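Local atomic coordinates of glycoside hydrolase family protein (Novosphingobium sp. PP1Y, PDB entry 6Q2F), a protein that probably hydrolyses terminal alpha-L-rhamnose units from rhamnose-containing glycosides, as an alpha-L-rhamnosidase of the glycoside hydrolases. Residues A[377-385]-A[536-547]. Sequence-based numbering, arbitrary orientation.
Sequences ALVDRYETK and TGTLVGTREQSD
Val379 N donates a nearly straight hydrogen bond to Gly537 O (2.8 Å, 173°), joining the two loops backbone to backbone. Beside it, Leu378 O lies at the guanidinium edge, close to its plane, and accepts from Arg543 NH1 (2.9 Å). The Arg543 chain, extended from CG to NE, carries the group across from the start of helix 543-575. NH1 also donates to a water that accepts from Asp380 N, while NH2 is held by Asp402 and Ser319. A second water accepts from Leu539 N and donates to Ala377 O. Lys385 NZ has two acceptors, Asp380 O in its own segment (2.7 Å) and Asp547 OD1 (2.7 Å) in a salt bridge, NZ approaching from above the carboxylate plane, 37° out of it. Apolar contacts add to this: Val379 CG2, anti to its carbonyl carbon, rests on Leu539, and Gly537 CA sits over the Tyr382 ring in a CH-pi contact, 3.6 Å from the centroid. With Val379 N, Leu378 O and Gly537 O bonded directly, Ala377 O, Asp380 N and Leu539 N through water, and Lys385 and Arg543 each paired with a carboxylate, the chemistry implies a specific polar junction between 377-385 and the loop and first turn of helix 543-575.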
loop_
_atom_site.group_PDB
_atom_site.type_symbol
_atom_site.label_atom_id
_atom_site.label_comp_id
_atom_site.label_asym_id
_atom_site.label_seq_id
_atom_site.Cartn_x
_atom_site.Cartn_y
_atom_site.Cartn_z
ATOM N N ALA A 377 -1.440 -39.654 -2.135
ATOM C CA ALA A 377 -0.745 -38.387 -1.989
ATOM C C ALA A 377 -1.439 -37.334 -2.837
ATOM O O ALA A 377 -1.653 -37.538 -4.035
ATOM C CB ALA A 377 0.719 -38.531 -2.407
ATOM N N LEU A 378 -1.796 -36.218 -2.216
ATOM C CA LEU A 378 -2.406 -35.103 -2.920
ATOM C C LEU A 378 -1.391 -33.970 -3.028
ATOM O O LEU A 378 -0.333 -33.986 -2.388
ATOM C CB LEU A 378 -3.678 -34.631 -2.200
ATOM C CG LEU A 378 -5.040 -35.283 -2.525
ATOM C CD1 LEU A 378 -4.931 -36.777 -2.543
ATOM C CD2 LEU A 378 -6.124 -34.856 -1.530
ATOM N N VAL A 379 -1.715 -32.978 -3.857
ATOM C CA VAL A 379 -0.886 -31.783 -3.899
ATOM C C VAL A 379 -0.905 -31.134 -2.526
ATOM O O VAL A 379 -1.963 -30.742 -2.017
ATOM C CB VAL A 379 -1.362 -30.817 -4.981
ATOM C CG1 VAL A 379 -0.600 -29.496 -4.857
ATOM C CG2 VAL A 379 -1.152 -31.438 -6.367
ATOM N N ASP A 380 0.267 -31.036 -1.909
ATOM C CA ASP A 380 0.356 -30.434 -0.591
ATOM C C ASP A 380 -0.030 -28.962 -0.660
ATOM O O ASP A 380 0.503 -28.207 -1.477
ATOM C CB ASP A 380 1.771 -30.600 -0.042
ATOM C CG ASP A 380 1.929 -29.976 1.314
ATOM O OD1 ASP A 380 1.093 -30.281 2.193
ATOM O OD2 ASP A 380 2.864 -29.168 1.495
ATOM N N ARG A 381 -0.983 -28.569 0.184
ATOM C CA ARG A 381 -1.478 -27.194 0.259
ATOM C C ARG A 381 -1.898 -26.661 -1.109
ATOM O O ARG A 381 -1.565 -25.533 -1.498
ATOM C CB ARG A 381 -0.451 -26.283 0.935
ATOM C CG ARG A 381 -0.745 -26.159 2.434
ATOM C CD ARG A 381 0.466 -25.799 3.210
ATOM N NE ARG A 381 1.528 -26.781 3.049
ATOM C CZ ARG A 381 2.718 -26.640 3.619
ATOM N NH1 ARG A 381 2.949 -25.567 4.366
ATOM N NH2 ARG A 381 3.667 -27.552 3.449
ATOM N N TYR A 382 -2.692 -27.473 -1.827
ATOM C CA TYR A 382 -3.081 -27.103 -3.185
ATOM C C TYR A 382 -4.011 -25.898 -3.191
ATOM O O TYR A 382 -3.961 -25.081 -4.116
ATOM C CB TYR A 382 -3.727 -28.295 -3.909
ATOM C CG TYR A 382 -5.220 -28.474 -3.702
ATOM C CD1 TYR A 382 -6.143 -27.806 -4.507
ATOM C CD2 TYR A 382 -5.707 -29.309 -2.705
ATOM C CE1 TYR A 382 -7.503 -27.956 -4.315
ATOM C CE2 TYR A 382 -7.064 -29.475 -2.511
ATOM C CZ TYR A 382 -7.960 -28.798 -3.321
ATOM O OH TYR A 382 -9.318 -28.961 -3.123
ATOM N N GLU A 383 -4.879 -25.773 -2.176
ATOM C CA GLU A 383 -5.819 -24.655 -2.152
ATOM C C GLU A 383 -5.089 -23.320 -2.257
ATOM O O GLU A 383 -5.467 -22.458 -3.059
ATOM C CB GLU A 383 -6.684 -24.703 -0.888
ATOM C CG GLU A 383 -7.597 -25.938 -0.795
ATOM C CD GLU A 383 -7.000 -27.014 0.069
ATOM O OE1 GLU A 383 -5.789 -26.914 0.352
ATOM O OE2 GLU A 383 -7.712 -27.960 0.467
ATOM N N THR A 384 -4.029 -23.126 -1.462
ATOM C CA THR A 384 -3.317 -21.853 -1.548
ATOM C C THR A 384 -2.487 -21.773 -2.826
ATOM O O THR A 384 -2.431 -20.717 -3.462
ATOM C CB THR A 384 -2.458 -21.599 -0.297
ATOM O OG1 THR A 384 -1.755 -20.353 -0.437
ATOM C CG2 THR A 384 -1.465 -22.696 -0.044
ATOM N N LYS A 385 -1.877 -22.888 -3.247
ATOM C CA LYS A 385 -1.066 -22.860 -4.465
ATOM C C LYS A 385 -1.913 -22.592 -5.700
ATOM O O LYS A 385 -1.416 -22.022 -6.674
ATOM C CB LYS A 385 -0.293 -24.171 -4.641
ATOM C CG LYS A 385 0.842 -24.373 -3.640
ATOM C CD LYS A 385 1.344 -25.825 -3.674
ATOM C CE LYS A 385 2.483 -26.045 -2.665
ATOM N NZ LYS A 385 2.884 -27.478 -2.564
ATOM N N THR A 536 -7.022 -28.882 -8.437
ATOM C CA THR A 536 -8.051 -29.506 -7.620
ATOM C C THR A 536 -7.484 -30.474 -6.591
ATOM O O THR A 536 -8.259 -31.161 -5.923
ATOM C CB THR A 536 -9.056 -30.249 -8.503
ATOM O OG1 THR A 536 -8.451 -31.453 -8.985
ATOM C CG2 THR A 536 -9.461 -29.393 -9.685
ATOM N N GLY A 537 -6.158 -30.559 -6.448
ATOM C CA GLY A 537 -5.539 -31.427 -5.475
ATOM C C GLY A 537 -4.870 -32.657 -6.051
ATOM O O GLY A 537 -4.092 -33.302 -5.339
ATOM N N THR A 538 -5.144 -33.010 -7.306
ATOM C CA THR A 538 -4.602 -34.241 -7.876
ATOM C C THR A 538 -3.164 -34.008 -8.316
ATOM O O THR A 538 -2.904 -33.211 -9.222
ATOM C CB THR A 538 -5.446 -34.724 -9.051
ATOM O OG1 THR A 538 -6.723 -35.150 -8.574
ATOM C CG2 THR A 538 -4.748 -35.904 -9.744
ATOM N N LEU A 539 -2.229 -34.712 -7.684
ATOM C CA LEU A 539 -0.829 -34.600 -8.062
ATOM C C LEU A 539 -0.641 -35.025 -9.510
ATOM O O LEU A 539 -1.097 -36.093 -9.916
ATOM C CB LEU A 539 0.040 -35.456 -7.143
ATOM C CG LEU A 539 1.542 -35.379 -7.402
ATOM C CD1 LEU A 539 2.050 -33.955 -7.262
ATOM C CD2 LEU A 539 2.285 -36.308 -6.457
ATOM N N VAL A 540 0.013 -34.170 -10.290
ATOM C CA VAL A 540 0.384 -34.458 -11.667
ATOM C C VAL A 540 1.900 -34.427 -11.732
ATOM O O VAL A 540 2.516 -33.442 -11.314
ATOM C CB VAL A 540 -0.232 -33.446 -12.654
ATOM C CG1 VAL A 540 0.083 -33.838 -14.099
ATOM C CG2 VAL A 540 -1.733 -33.346 -12.437
ATOM N N GLY A 541 2.499 -35.505 -12.243
ATOM C CA GLY A 541 3.949 -35.622 -12.246
ATOM C C GLY A 541 4.489 -35.588 -10.826
ATOM O O GLY A 541 3.807 -35.956 -9.861
ATOM N N THR A 542 5.732 -35.138 -10.691
ATOM C CA THR A 542 6.334 -35.026 -9.371
ATOM C C THR A 542 5.722 -33.854 -8.616
ATOM O O THR A 542 5.112 -32.957 -9.204
ATOM C CB THR A 542 7.844 -34.831 -9.484
ATOM O OG1 THR A 542 8.107 -33.539 -10.039
ATOM C CG2 THR A 542 8.453 -35.898 -10.413
ATOM N N ARG A 543 5.897 -33.859 -7.291
ATOM C CA ARG A 543 5.436 -32.726 -6.491
ATOM C C ARG A 543 6.036 -31.424 -6.990
ATOM O O ARG A 543 5.370 -30.382 -6.992
ATOM C CB ARG A 543 5.784 -32.922 -5.011
ATOM C CG ARG A 543 5.027 -34.035 -4.305
ATOM C CD ARG A 543 5.254 -33.949 -2.792
ATOM N NE ARG A 543 4.610 -35.052 -2.088
ATOM C CZ ARG A 543 3.314 -35.091 -1.802
ATOM N NH1 ARG A 543 2.529 -34.080 -2.157
ATOM N NH2 ARG A 543 2.802 -36.139 -1.166
ATOM N N GLU A 544 7.300 -31.463 -7.409
ATOM C CA GLU A 544 7.960 -30.246 -7.863
ATOM C C GLU A 544 7.340 -29.737 -9.157
ATOM O O GLU A 544 7.118 -28.533 -9.315
ATOM C CB GLU A 544 9.463 -30.492 -8.025
ATOM C CG GLU A 544 10.289 -29.240 -8.391
ATOM C CD GLU A 544 10.163 -28.089 -7.388
ATOM O OE1 GLU A 544 9.919 -28.336 -6.187
ATOM O OE2 GLU A 544 10.312 -26.923 -7.809
ATOM N N GLN A 545 7.040 -30.643 -10.094
ATOM C CA GLN A 545 6.402 -30.240 -11.344
ATOM C C GLN A 545 5.027 -29.628 -11.102
ATOM O O GLN A 545 4.661 -28.631 -11.734
ATOM C CB GLN A 545 6.281 -31.440 -12.274
ATOM C CG GLN A 545 7.566 -31.902 -12.910
ATOM C CD GLN A 545 7.343 -33.223 -13.643
ATOM O OE1 GLN A 545 6.820 -34.176 -13.070
ATOM N NE2 GLN A 545 7.697 -33.262 -14.923
ATOM N N SER A 546 4.234 -30.227 -10.214
ATOM C CA SER A 546 2.928 -29.646 -9.922
ATOM C C SER A 546 3.086 -28.322 -9.199
ATOM O O SER A 546 2.349 -27.371 -9.473
ATOM C CB SER A 546 2.070 -30.617 -9.110
ATOM O OG SER A 546 1.404 -31.525 -9.976
ATOM N N ASP A 547 4.076 -28.224 -8.307
ATOM C CA ASP A 547 4.322 -26.956 -7.623
ATOM C C ASP A 547 4.770 -25.881 -8.607
ATOM O O ASP A 547 4.386 -24.711 -8.474
ATOM C CB ASP A 547 5.362 -27.141 -6.523
ATOM C CG ASP A 547 4.799 -27.835 -5.303
ATOM O OD1 ASP A 547 3.557 -27.925 -5.192
ATOM O OD2 ASP A 547 5.591 -28.280 -4.450
HETATM O O HOH W 1 -3.398 -37.117 -6.088
HETATM O O HOH W 2 2.642 -31.392 -3.219
HETATM O O HOH W 3 5.838 -25.876 -3.173
#